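Local coordinates for protein aminotransferase class-III (Ochrobactrum anthropi, PDB 5GHG) that probably moves amino groups between amines and carbonyl compounds as an omega-transaminase, using a pyridoxal-phosphate cofactor that is bound here in its pyridoxamine form, at residues Q245-L248 / K249-D252; V235-K238 / T239-E242; E196-F199 / A200-L203; E99-V102 / S103-P106; A335-N338 / L339-E343. The protein carries 1 engineered substitution. All coordinates share one frame; numbering follows the deposited sequence.

All five are local contacts, between residues three to five apart along a helix or round a turn, inside a pyridoxal-phosphate enzyme whose cofactor-binding large domain is built round a seven-stranded mixed sheet. Interactions 1 and 2 are the two ends of helix 240-250: interaction 2 is a buried proline and aromatic start, interaction 1 a half-exposed finish. Interaction 3 opens helix 196-214 and lies directly against interaction 2, where Lys-238 NZ makes a salt bridge to Glu-196 OE2 at 3.5 Å. Interactions 4 and 5 also touch, Leu-101 and Met-104 meeting Leu-339. Interaction 4 is a surface helix end, mostly polar and partly water-mediated, whereas interaction 5 is buried packing within helix 329-344, with one buried asparagine hydrogen-bonded to a neighbouring loop.

Interaction 1 (Q245-L248 / K249-D252)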
loop_
_atom_site.group_PDB
_atom_site.type_symbol
_atom_site.label_atom_id
_atom_site.label_comp_id
_atom_site.label_asym_id
_atom_site.label_seq_id
_atom_site.Cartn_x
_atom_site.Cartn_y
_atom_site.Cartn_z
ATOM N N GLN B 245 -16.427 21.410 -14.245
ATOM C CA GLN B 245 -16.160 20.638 -15.459
ATOM C C GLN B 245 -16.080 21.540 -16.696
ATOM O O GLN B 245 -15.269 21.287 -17.594
ATOM C CB GLN B 245 -17.210 19.541 -15.634
ATOM C CG GLN B 245 -17.032 18.393 -14.642
ATOM C CD GLN B 245 -18.067 17.314 -14.770
ATOM O OE1 GLN B 245 -17.807 16.260 -15.365
ATOM N NE2 GLN B 245 -19.253 17.551 -14.217
ATOM N N ALA B 246 -16.871 22.607 -16.729
ATOM C CA ALA B 246 -16.772 23.572 -17.828
ATOM C C ALA B 246 -15.376 24.189 -17.896
ATOM O O ALA B 246 -14.814 24.337 -18.988
ATOM C CB ALA B 246 -17.830 24.666 -17.671
ATOM N N VAL B 247 -14.812 24.565 -16.742
ATOM C CA VAL B 247 -13.449 25.091 -16.698
ATOM C C VAL B 247 -12.446 24.053 -17.178
ATOM O O VAL B 247 -11.584 24.332 -18.026
ATOM C CB VAL B 247 -13.101 25.579 -15.277
ATOM C CG1 VAL B 247 -11.647 25.993 -15.190
ATOM C CG2 VAL B 247 -14.021 26.730 -14.858
ATOM N N LEU B 248 -12.509 22.843 -16.616
ATOM C CA LEU B 248 -11.550 21.814 -16.990
ATOM C C LEU B 248 -11.596 21.545 -18.491
ATOM O O LEU B 248 -10.548 21.417 -19.136
ATOM C CB LEU B 248 -11.816 20.523 -16.209
ATOM C CG LEU B 248 -11.708 20.663 -14.683
ATOM C CD1 LEU B 248 -12.000 19.303 -14.010
ATOM C CD2 LEU B 248 -10.331 21.169 -14.277
ATOM N N LYS B 249 -12.796 21.450 -19.057
ATOM C CA LYS B 249 -12.926 21.150 -20.471
ATOM C C LYS B 249 -12.316 22.262 -21.326
ATOM O O LYS B 249 -11.692 21.990 -22.362
ATOM C CB LYS B 249 -14.399 20.929 -20.815
ATOM C CG LYS B 249 -14.644 20.410 -22.214
ATOM C CD LYS B 249 -16.048 19.828 -22.322
ATOM C CE LYS B 249 -16.777 20.356 -23.544
ATOM N NZ LYS B 249 -16.114 19.937 -24.807
ATOM N N ARG B 250 -12.444 23.509 -20.870
ATOM C CA ARG B 250 -11.908 24.658 -21.590
ATOM C C ARG B 250 -10.397 24.584 -21.763
ATOM O O ARG B 250 -9.858 25.114 -22.733
ATOM C CB ARG B 250 -12.300 25.941 -20.858
ATOM C CG ARG B 250 -11.777 27.250 -21.474
ATOM C CD ARG B 250 -12.354 28.449 -20.707
ATOM N NE ARG B 250 -13.812 28.352 -20.641
ATOM C CZ ARG B 250 -14.558 28.638 -19.585
ATOM N NH1 ARG B 250 -13.993 29.046 -18.455
ATOM N NH2 ARG B 250 -15.876 28.498 -19.651
ATOM N N TYR B 251 -9.695 23.936 -20.835
ATOM C CA TYR B 251 -8.237 23.857 -20.890
ATOM C C TYR B 251 -7.728 22.444 -21.124
ATOM O O TYR B 251 -6.531 22.195 -20.970
ATOM C CB TYR B 251 -7.649 24.447 -19.605
ATOM C CG TYR B 251 -8.022 25.885 -19.415
ATOM C CD1 TYR B 251 -7.392 26.896 -20.152
ATOM C CD2 TYR B 251 -9.020 26.246 -18.523
ATOM C CE1 TYR B 251 -7.744 28.222 -19.979
ATOM C CE2 TYR B 251 -9.390 27.570 -18.337
ATOM C CZ TYR B 251 -8.747 28.556 -19.064
ATOM O OH TYR B 251 -9.104 29.869 -18.879
ATOM N N ASP B 252 -8.615 21.513 -21.477
ATOM C CA ASP B 252 -8.246 20.130 -21.789
ATOM C C ASP B 252 -7.544 19.448 -20.622
ATOM O O ASP B 252 -6.569 18.724 -20.807
ATOM C CB ASP B 252 -7.366 20.070 -23.054
ATOM C CG ASP B 252 -8.056 20.647 -24.278
ATOM O OD1 ASP B 252 -9.291 20.496 -24.407
ATOM O OD2 ASP B 252 -7.367 21.258 -25.121
#
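Tyr-251 folds back on Val-247 where a Schellman motif closes helix 240-250. Asp-252, at positive phi (59°), is the C-prime residue: Asp-252 N bonds to Lys-249 O at 3.2 Å and Ile-253 N reaches back to Leu-248 O. The turn before is still regular, with Lys-249 N on Gln-245 O at 2.9 Å. Tyr-251 N shifts to Leu-248 O at 3.2 Å, coming from above the carbonyl plane, and its bond to Val-247 O is weak. From CB outward, the tyrosine turns to set CG anti to the carbonyl carbon (chi1 -60°), which carries the ring beside the last turn. Tyr-251 CD2 comes to 3.2 Å from Val-247 O. Next along the ring, Tyr-251 CE2 meets Val-247 CG1 at 4.2 Å. The OH ends in a hydrogen bond to Glu-208 of helix 196-214, whose OE2 also forms a salt bridge with Arg-250 NH1. A leucine in place of Tyr-251 would probably deprive Glu-208 of its phenolic partner and leave Val-247 CG1 with less to pack against. Over one face of the Tyr-251 ring, displaced toward the rim, sits Arg-250 CG, 3.9 Å above the plane.

Interaction 2 (V235-K238 / T239-E242)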
loop_
_atom_site.group_PDB
_atom_site.type_symbol
_atom_site.label_atom_id
_atom_site.label_comp_id
_atom_site.label_asym_id
_atom_site.label_seq_id
_atom_site.Cartn_x
_atom_site.Cartn_y
_atom_site.Cartn_z
ATOM N N VAL B 235 -20.316 18.087 1.207
ATOM C CA VAL B 235 -21.136 17.991 0.000
ATOM C C VAL B 235 -20.943 19.302 -0.749
ATOM O O VAL B 235 -21.100 20.379 -0.159
ATOM C CB VAL B 235 -22.615 17.735 0.336
ATOM C CG1 VAL B 235 -23.441 17.603 -0.927
ATOM C CG2 VAL B 235 -22.756 16.490 1.228
ATOM N N PRO B 236 -20.582 19.262 -2.030
ATOM C CA PRO B 236 -20.308 20.508 -2.755
ATOM C C PRO B 236 -21.613 21.242 -3.016
ATOM O O PRO B 236 -22.686 20.637 -3.018
ATOM C CB PRO B 236 -19.666 20.025 -4.060
ATOM C CG PRO B 236 -20.268 18.651 -4.282
ATOM C CD PRO B 236 -20.446 18.066 -2.883
ATOM N N PRO B 237 -21.549 22.557 -3.229
ATOM C CA PRO B 237 -22.780 23.301 -3.488
ATOM C C PRO B 237 -23.377 22.905 -4.827
ATOM O O PRO B 237 -22.708 22.352 -5.708
ATOM C CB PRO B 237 -22.313 24.764 -3.466
ATOM C CG PRO B 237 -20.880 24.703 -3.821
ATOM C CD PRO B 237 -20.361 23.417 -3.275
ATOM N N LYS B 238 -24.672 23.153 -4.977
ATOM C CA LYS B 238 -25.287 22.863 -6.252
ATOM C C LYS B 238 -24.643 23.718 -7.346
ATOM O O LYS B 238 -24.284 24.885 -7.116
ATOM C CB LYS B 238 -26.805 23.084 -6.200
ATOM C CG LYS B 238 -27.259 24.391 -5.622
ATOM C CD LYS B 238 -28.794 24.482 -5.697
ATOM C CE LYS B 238 -29.331 25.871 -5.302
ATOM N NZ LYS B 238 -29.164 26.144 -3.846
ATOM N N THR B 239 -24.465 23.106 -8.519
ATOM C CA THR B 239 -23.842 23.641 -9.719
ATOM C C THR B 239 -22.320 23.588 -9.673
ATOM O O THR B 239 -21.674 23.874 -10.687
ATOM C CB THR B 239 -24.277 25.090 -10.067
ATOM O OG1 THR B 239 -23.689 26.033 -9.160
ATOM C CG2 THR B 239 -25.806 25.211 -10.047
ATOM N N TYR B 240 -21.718 23.206 -8.543
ATOM C CA TYR B 240 -20.260 23.168 -8.457
ATOM C C TYR B 240 -19.653 22.277 -9.537
ATOM O O TYR B 240 -18.774 22.707 -10.300
ATOM C CB TYR B 240 -19.833 22.663 -7.077
ATOM C CG TYR B 240 -18.348 22.401 -6.942
ATOM C CD1 TYR B 240 -17.467 23.436 -6.637
ATOM C CD2 TYR B 240 -17.832 21.117 -7.095
ATOM C CE1 TYR B 240 -16.127 23.206 -6.469
ATOM C CE2 TYR B 240 -16.465 20.864 -6.917
ATOM C CZ TYR B 240 -15.620 21.908 -6.611
ATOM O OH TYR B 240 -14.262 21.713 -6.443
ATOM N N TRP B 241 -20.078 21.026 -9.601
ATOM C CA TRP B 241 -19.424 20.103 -10.512
ATOM C C TRP B 241 -19.663 20.462 -11.974
ATOM O O TRP B 241 -18.787 20.249 -12.823
ATOM C CB TRP B 241 -19.832 18.661 -10.209
ATOM C CG TRP B 241 -18.991 18.078 -9.091
ATOM C CD1 TRP B 241 -19.404 17.715 -7.844
ATOM C CD2 TRP B 241 -17.577 17.838 -9.130
ATOM N NE1 TRP B 241 -18.341 17.249 -7.107
ATOM C CE2 TRP B 241 -17.208 17.317 -7.875
ATOM C CE3 TRP B 241 -16.594 18.013 -10.104
ATOM C CZ2 TRP B 241 -15.886 16.950 -7.570
ATOM C CZ3 TRP B 241 -15.269 17.634 -9.795
ATOM C CH2 TRP B 241 -14.941 17.130 -8.545
ATOM N N GLU B 242 -20.823 21.032 -12.287
ATOM C CA GLU B 242 -21.073 21.500 -13.648
ATOM C C GLU B 242 -20.124 22.644 -14.011
ATOM O O GLU B 242 -19.489 22.628 -15.064
ATOM C CB GLU B 242 -22.530 21.934 -13.798
ATOM C CG GLU B 242 -22.846 22.594 -15.112
ATOM C CD GLU B 242 -24.249 23.202 -15.155
ATOM O OE1 GLU B 242 -24.501 24.048 -16.034
ATOM O OE2 GLU B 242 -25.097 22.830 -14.317
HETATM O O HOH W 1 -22.167 19.929 -7.632
#
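Pro-237 O is gripped twice: by Tyr-240 N at 3.1 Å, and by a water that donates to it at 3.1 Å. The first bond closes a type II beta turn, Pro-237 to Tyr-240, that leads the chain into helix 240-250; its N-H points well at the oxygen (158°) but arrives from above the carbonyl plane. The water also accepts from Trp-241 N, so it bridges the gap between residues four apart at the point where direct helical bonding has yet to start. Thr-239 takes the third place of the turn with positive phi (81°). It stands at the N-cap position, yet its side chain caps nothing. With OG1 set between the backbone N and the carbonyl carbon (chi1 73°), the hydroxyl is brought back over Lys-238 O; the modelled separation there is so short that its detail is doubtful. OG1 is also hydrogen-bonded to Lys-243 NZ and packs on Ala-200 of helix 196-214. A valine at Thr-239 would probably leave Lys-243 NZ without this hydroxyl. Pro-236 and Pro-237 pack on the aromatic side chains: Pro-236 CB lies 3.7 Å from Tyr-240 CD2, and Pro-237 CD lies 3.9 Å from Tyr-240 CB. Phe-222 of strand 219-224 touches both aromatic side chains, and Tyr-240 OH is hydrogen-bonded to Arg-147. Pro-236 CG approaches Trp-241 NE1 at 3.7 Å, and that NE1 makes a weak hydrogen bond to Pro-226 O. Tyr-240 CE2 stands over the centre of the Trp-241 indole face, 3.7 Å above its plane.

Interaction 3 (E196-F199 / A200-L203)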
loop_
_atom_site.group_PDB
_atom_site.type_symbol
_atom_site.label_atom_id
_atom_site.label_comp_id
_atom_site.label_asym_id
_atom_site.label_seq_id
_atom_site.Cartn_x
_atom_site.Cartn_y
_atom_site.Cartn_z
ATOM N N GLU B 196 -25.431 29.830 -2.191
ATOM C CA GLU B 196 -24.769 28.570 -2.494
ATOM C C GLU B 196 -24.286 28.530 -3.951
ATOM O O GLU B 196 -23.141 28.148 -4.229
ATOM C CB GLU B 196 -25.716 27.396 -2.202
ATOM C CG GLU B 196 -25.165 26.019 -2.449
ATOM C CD GLU B 196 -26.197 24.933 -2.146
ATOM O OE1 GLU B 196 -26.157 23.852 -2.778
ATOM O OE2 GLU B 196 -27.065 25.160 -1.278
ATOM N N GLU B 197 -25.140 28.922 -4.897
ATOM C CA GLU B 197 -24.732 28.886 -6.287
ATOM C C GLU B 197 -23.688 29.960 -6.612
ATOM O O GLU B 197 -22.832 29.746 -7.475
ATOM C CB GLU B 197 -25.940 29.002 -7.220
ATOM C CG GLU B 197 -26.828 27.761 -7.201
ATOM C CD GLU B 197 -27.875 27.745 -8.323
ATOM O OE1 GLU B 197 -28.765 26.854 -8.296
ATOM O OE2 GLU B 197 -27.791 28.603 -9.225
ATOM N N GLN B 198 -23.749 31.110 -5.954
ATOM C CA GLN B 198 -22.714 32.112 -6.147
ATOM C C GLN B 198 -21.373 31.588 -5.643
ATOM O O GLN B 198 -20.333 31.818 -6.259
ATOM C CB GLN B 198 -23.090 33.419 -5.438
ATOM C CG GLN B 198 -22.048 34.529 -5.537
ATOM C CD GLN B 198 -21.678 34.908 -6.958
ATOM O OE1 GLN B 198 -20.487 35.126 -7.286
ATOM N NE2 GLN B 198 -22.668 34.986 -7.813
ATOM N N PHE B 199 -21.397 30.873 -4.519
ATOM C CA PHE B 199 -20.182 30.269 -3.985
ATOM C C PHE B 199 -19.594 29.261 -4.986
ATOM O O PHE B 199 -18.386 29.207 -5.180
ATOM C CB PHE B 199 -20.528 29.608 -2.646
ATOM C CG PHE B 199 -19.432 28.800 -2.046
ATOM C CD1 PHE B 199 -18.214 29.389 -1.705
ATOM C CD2 PHE B 199 -19.625 27.451 -1.768
ATOM C CE1 PHE B 199 -17.216 28.634 -1.118
ATOM C CE2 PHE B 199 -18.616 26.703 -1.180
ATOM C CZ PHE B 199 -17.429 27.288 -0.858
ATOM N N ALA B 200 -20.452 28.489 -5.643
ATOM C CA ALA B 200 -19.984 27.563 -6.665
ATOM C C ALA B 200 -19.356 28.307 -7.834
ATOM O O ALA B 200 -18.301 27.910 -8.356
ATOM C CB ALA B 200 -21.130 26.687 -7.138
ATOM N N THR B 201 -19.992 29.386 -8.268
ATOM C CA THR B 201 -19.405 30.222 -9.305
ATOM C C THR B 201 -18.044 30.747 -8.874
ATOM O O THR B 201 -17.079 30.717 -9.652
ATOM C CB THR B 201 -20.365 31.368 -9.652
ATOM O OG1 THR B 201 -21.498 30.836 -10.327
ATOM C CG2 THR B 201 -19.684 32.417 -10.542
ATOM N N ARG B 202 -17.932 31.231 -7.632
ATOM C CA ARG B 202 -16.652 31.751 -7.177
ATOM C C ARG B 202 -15.578 30.649 -7.150
ATOM O O ARG B 202 -14.415 30.909 -7.478
ATOM C CB ARG B 202 -16.774 32.399 -5.794
ATOM C CG ARG B 202 -15.425 32.792 -5.215
ATOM C CD ARG B 202 -15.518 33.777 -4.050
ATOM N NE ARG B 202 -16.167 33.208 -2.865
ATOM C CZ ARG B 202 -15.539 32.557 -1.898
ATOM N NH1 ARG B 202 -16.220 32.109 -0.838
ATOM N NH2 ARG B 202 -14.234 32.342 -1.982
ATOM N N LEU B 203 -15.944 29.433 -6.745
ATOM C CA LEU B 203 -14.960 28.354 -6.712
ATOM C C LEU B 203 -14.460 28.008 -8.115
ATOM O O LEU B 203 -13.265 27.764 -8.314
ATOM C CB LEU B 203 -15.552 27.097 -6.052
ATOM C CG LEU B 203 -15.797 27.152 -4.548
ATOM C CD1 LEU B 203 -16.813 26.103 -4.133
ATOM C CD2 LEU B 203 -14.507 26.963 -3.801
#
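This is a contact within one helix, between successive turns at the start of helix 196-214, where Leu-203 CD1 lies on the face of the Phe-199 ring in a CH-pi contact. The methyl carbon, Leu-203 CD1, sits 3.7 Å from the centroid of the Phe-199 ring and only 20° off the ring normal, shifted a little toward the CE2-CZ side. The phenyl reaches forward along the helix because CG is anti to the backbone N (chi1 173°), and this carries the ring up to the next turn. Arg-202 meets the same ring differently: NH1 arrives at the edge, near the ring plane, 3.5 Å from Phe-199 CD1, with the guanidinium plane turned 55° from the phenyl. The arginine is therefore not stacked on the ring. Its charge is taken up by two carboxylates, Glu-194 at NE and Glu-206 at NH2, which probably fix how the guanidinium is rotated. Under the side chains the backbone is regular alpha-helix. Arg-202 N bonds to Gln-198 O at 2.8 Å and Leu-203 N to Phe-199 O at 2.9 Å. The helix is also pinned to the entrance of helix 240-250: Glu-196 OE1 accepts from Lys-238 N, Thr-201 OG1 is bonded to Lys-243 NZ, and Pro-237 packs on Phe-199. Buried Phe-199, Ala-200 and Leu-203 share a side, while Glu-197 and Gln-198 lie on the more exposed one, as suits an outer helix of the alpha/beta large domain of a fold-type I aminotransferase.

Interaction 4 (E99-V102 / S103-P106)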
loop_
_atom_site.group_PDB
_atom_site.type_symbol
_atom_site.label_atom_id
_atom_site.label_comp_id
_atom_site.label_asym_id
_atom_site.label_seq_id
_atom_site.Cartn_x
_atom_site.Cartn_y
_atom_site.Cartn_z
ATOM N N GLU B 99 -13.076 -6.955 -16.151
ATOM C CA GLU B 99 -14.188 -6.893 -17.089
ATOM C C GLU B 99 -15.456 -6.376 -16.403
ATOM O O GLU B 99 -16.160 -5.518 -16.940
ATOM C CB GLU B 99 -14.436 -8.265 -17.699
ATOM C CG GLU B 99 -15.462 -8.232 -18.814
ATOM C CD GLU B 99 -15.842 -9.626 -19.299
ATOM O OE1 GLU B 99 -15.123 -10.611 -18.969
ATOM O OE2 GLU B 99 -16.866 -9.730 -20.019
ATOM N N LYS B 100 -15.742 -6.883 -15.205
ATOM C CA LYS B 100 -16.916 -6.443 -14.462
ATOM C C LYS B 100 -16.855 -4.943 -14.153
ATOM O O LYS B 100 -17.849 -4.229 -14.303
ATOM C CB LYS B 100 -17.048 -7.266 -13.190
ATOM C CG LYS B 100 -18.085 -6.773 -12.232
ATOM C CD LYS B 100 -19.469 -6.996 -12.787
ATOM C CE LYS B 100 -19.773 -8.491 -12.889
ATOM N NZ LYS B 100 -21.161 -8.727 -13.408
ATOM N N LEU B 101 -15.687 -4.444 -13.730
ATOM C CA LEU B 101 -15.585 -3.037 -13.353
ATOM C C LEU B 101 -15.747 -2.126 -14.562
ATOM O O LEU B 101 -16.377 -1.071 -14.470
ATOM C CB LEU B 101 -14.256 -2.754 -12.663
ATOM C CG LEU B 101 -14.068 -3.388 -11.265
ATOM C CD1 LEU B 101 -12.694 -3.010 -10.706
ATOM C CD2 LEU B 101 -15.172 -2.960 -10.343
ATOM N N VAL B 102 -15.144 -2.491 -15.697
ATOM C CA VAL B 102 -15.346 -1.705 -16.898
ATOM C C VAL B 102 -16.830 -1.689 -17.258
ATOM O O VAL B 102 -17.397 -0.638 -17.567
ATOM C CB VAL B 102 -14.467 -2.240 -18.050
ATOM C CG1 VAL B 102 -14.848 -1.587 -19.391
ATOM C CG2 VAL B 102 -12.998 -1.977 -17.757
ATOM N N SER B 103 -17.487 -2.842 -17.178
ATOM C CA SER B 103 -18.897 -2.909 -17.563
ATOM C C SER B 103 -19.789 -2.101 -16.632
ATOM O O SER B 103 -20.864 -1.665 -17.042
ATOM C CB SER B 103 -19.365 -4.372 -17.616
ATOM O OG SER B 103 -19.607 -4.871 -16.316
ATOM N N MET B 104 -19.378 -1.894 -15.385
ATOM C CA MET B 104 -20.173 -1.140 -14.421
ATOM C C MET B 104 -19.922 0.361 -14.458
ATOM O O MET B 104 -20.600 1.100 -13.742
ATOM C CB MET B 104 -19.867 -1.601 -12.981
ATOM C CG MET B 104 -20.275 -3.006 -12.601
ATOM S SD MET B 104 -19.499 -3.372 -10.970
ATOM C CE MET B 104 -20.496 -2.395 -9.875
ATOM N N ALA B 105 -18.935 0.822 -15.210
ATOM C CA ALA B 105 -18.480 2.193 -15.059
ATOM C C ALA B 105 -19.608 3.174 -15.394
ATOM O O ALA B 105 -20.386 2.940 -16.323
ATOM C CB ALA B 105 -17.260 2.468 -15.940
ATOM N N PRO B 106 -19.695 4.290 -14.673
ATOM C CA PRO B 106 -20.754 5.271 -14.960
ATOM C C PRO B 106 -20.556 6.023 -16.275
ATOM O O PRO B 106 -21.498 6.658 -16.741
ATOM C CB PRO B 106 -20.663 6.223 -13.762
ATOM C CG PRO B 106 -19.190 6.191 -13.421
ATOM C CD PRO B 106 -18.804 4.741 -13.593
HETATM O O HOH W 2 -20.361 -7.467 -16.355
#
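Ser-103 OG turns back on Lys-100 O, donating to it at 2.7 Å, while Met-104 N reaches the same oxygen at 3.0 Å. Both donors come from one face of the carbonyl plane, so a single backbone acceptor near the end of helix 93-104 is held twice. The serine can do this because OG lies between its backbone N and carbonyl carbon (chi1 78°), which bends the hydroxyl over the preceding turn. Its oxygen is used in both senses: besides donating to the carbonyl, Ser-103 OG accepts from a water at 2.7 Å. That water in turn takes a weak bond from Lys-100 NZ, whose charge has a further distant, weak ion pair with Glu-343 on helix 329-344. Among the amides, Ser-103 N makes the ordinary helical bond to Glu-99 O at 3.0 Å. Met-104 N adds a weak second bond to Leu-101 O, three residues back, and Ala-105 N completes the change of pitch by bonding to Val-102 O at 3.2 Å. This last N-H is nearly straight (166°) but stands above the carbonyl plane, as happens when a helix tightens as it ends. The lysine chain, bent at its middle torsions, crosses the methionine obliquely, with Lys-100 CG 3.9 Å from Met-104 SD. Leu-101 packs on Ala-298, and Val-102 and Ala-105 on Leu-300, of strand 297-301; Met-104 touches the loop residues Phe-264 and Leu-270, and Leu-339 of helix 329-344 closes over Leu-101, Lys-100 and Met-104.

Interaction 5 (A335-N338 / L339-E343); sequences ALEN and LAIIE
Ala-335 O takes the amide of Leu-339, its N at 2.9 Å, the first of four successive alpha-helical bonds that join 335-338 to 339-343 inside helix 329-344. Leu-336 O, Glu-337 O and Asn-338 O receive Ala-340 N, Ile-341 N and Ile-342 N in the same way, the last nearly straight at 172°. Asn-338 is the buried polar side chain here. CG is anti to the backbone N (chi1 179°), which swings the amide forward until Asn-338 ND2 comes 3.8 Å from Ile-342 CD1, crossing it rather than lying along it. Its polar ends are bonded to the neighbouring loop: OD1 is hydrogen-bonded to Ser-291 OG, and ND2 makes weak bonds to Gln-288 O and Leu-289 O. Those carbonyls come just after Lys-287 of the cofactor pocket, so the asparagine ties this helix to that loop. On the preceding residue, Glu-337 CG meets Ile-341 CD1 at 4.2 Å, and Glu-337 OE2 forms a salt bridge with Arg-68 NE of helix 67-77. Ile-341 packs on Arg-68 and Leu-69 of that helix, Ile-342 on helix 347-363. Leu-339 packs on Leu-97 of helix 93-104, and Leu-339 CG lies 3.2 Å from Ala-335 O.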
loop_
_atom_site.group_PDB
_atom_site.type_symbol
_atom_site.label_atom_id
_atom_site.label_comp_id
_atom_site.label_asym_id
_atom_site.label_seq_id
_atom_site.Cartn_x
_atom_site.Cartn_y
_atom_site.Cartn_z
ATOM N N ALA B 335 -13.507 -9.579 -4.095
ATOM C CA ALA B 335 -14.175 -8.402 -4.624
ATOM C C ALA B 335 -15.301 -8.792 -5.597
ATOM O O ALA B 335 -16.379 -8.185 -5.592
ATOM C CB ALA B 335 -13.176 -7.471 -5.304
ATOM N N LEU B 336 -15.052 -9.798 -6.439
ATOM C CA LEU B 336 -16.084 -10.244 -7.370
ATOM C C LEU B 336 -17.322 -10.743 -6.630
ATOM O O LEU B 336 -18.454 -10.423 -7.005
ATOM C CB LEU B 336 -15.543 -11.348 -8.269
ATOM C CG LEU B 336 -14.892 -10.925 -9.570
ATOM C CD1 LEU B 336 -14.068 -12.104 -10.119
ATOM C CD2 LEU B 336 -15.950 -10.467 -10.571
ATOM N N GLU B 337 -17.122 -11.565 -5.598
ATOM C CA GLU B 337 -18.251 -12.067 -4.832
ATOM C C GLU B 337 -18.927 -10.951 -4.040
ATOM O O GLU B 337 -20.158 -10.949 -3.881
ATOM C CB GLU B 337 -17.816 -13.186 -3.907
ATOM C CG GLU B 337 -18.933 -13.756 -3.062
ATOM C CD GLU B 337 -19.787 -14.752 -3.809
ATOM O OE1 GLU B 337 -19.492 -15.007 -4.992
ATOM O OE2 GLU B 337 -20.746 -15.288 -3.212
ATOM N N ASN B 338 -18.148 -9.986 -3.558
ATOM C CA ASN B 338 -18.736 -8.825 -2.881
ATOM C C ASN B 338 -19.655 -8.046 -3.839
ATOM O O ASN B 338 -20.779 -7.660 -3.477
ATOM C CB ASN B 338 -17.627 -7.946 -2.314
ATOM C CG ASN B 338 -18.146 -6.700 -1.619
ATOM O OD1 ASN B 338 -18.686 -6.772 -0.515
ATOM N ND2 ASN B 338 -17.965 -5.544 -2.254
ATOM N N LEU B 339 -19.204 -7.828 -5.064
ATOM C CA LEU B 339 -20.034 -7.101 -6.028
ATOM C C LEU B 339 -21.295 -7.886 -6.361
ATOM O O LEU B 339 -22.383 -7.306 -6.497
ATOM C CB LEU B 339 -19.232 -6.793 -7.282
ATOM C CG LEU B 339 -18.038 -5.868 -7.031
ATOM C CD1 LEU B 339 -17.259 -5.630 -8.303
ATOM C CD2 LEU B 339 -18.480 -4.565 -6.401
ATOM N N ALA B 340 -21.167 -9.205 -6.466
ATOM C CA ALA B 340 -22.323 -10.065 -6.715
ATOM C C ALA B 340 -23.350 -9.966 -5.595
ATOM O O ALA B 340 -24.554 -9.932 -5.856
ATOM C CB ALA B 340 -21.881 -11.514 -6.912
ATOM N N ILE B 341 -22.891 -9.903 -4.342
ATOM C CA ILE B 341 -23.809 -9.774 -3.212
ATOM C C ILE B 341 -24.540 -8.445 -3.283
ATOM O O ILE B 341 -25.765 -8.388 -3.135
ATOM C CB ILE B 341 -23.057 -9.940 -1.869
ATOM C CG1 ILE B 341 -22.581 -11.392 -1.710
ATOM C CG2 ILE B 341 -23.957 -9.560 -0.693
ATOM C CD1 ILE B 341 -21.552 -11.585 -0.582
ATOM N N ILE B 342 -23.795 -7.359 -3.513
ATOM C CA ILE B 342 -24.388 -6.028 -3.652
ATOM C C ILE B 342 -25.464 -6.030 -4.731
ATOM O O ILE B 342 -26.547 -5.461 -4.547
ATOM C CB ILE B 342 -23.280 -4.989 -3.939
ATOM C CG1 ILE B 342 -22.434 -4.779 -2.668
ATOM C CG2 ILE B 342 -23.847 -3.672 -4.421
ATOM C CD1 ILE B 342 -21.252 -3.842 -2.857
ATOM N N GLU B 343 -25.180 -6.698 -5.856
ATOM C CA GLU B 343 -26.125 -6.838 -6.961
ATOM C C GLU B 343 -27.331 -7.687 -6.573
ATOM O O GLU B 343 -28.485 -7.265 -6.734
ATOM C CB GLU B 343 -25.439 -7.512 -8.146
ATOM C CG GLU B 343 -25.049 -6.619 -9.276
ATOM C CD GLU B 343 -24.146 -7.358 -10.259
ATOM O OE1 GLU B 343 -24.401 -8.579 -10.491
ATOM O OE2 GLU B 343 -23.182 -6.729 -10.769
#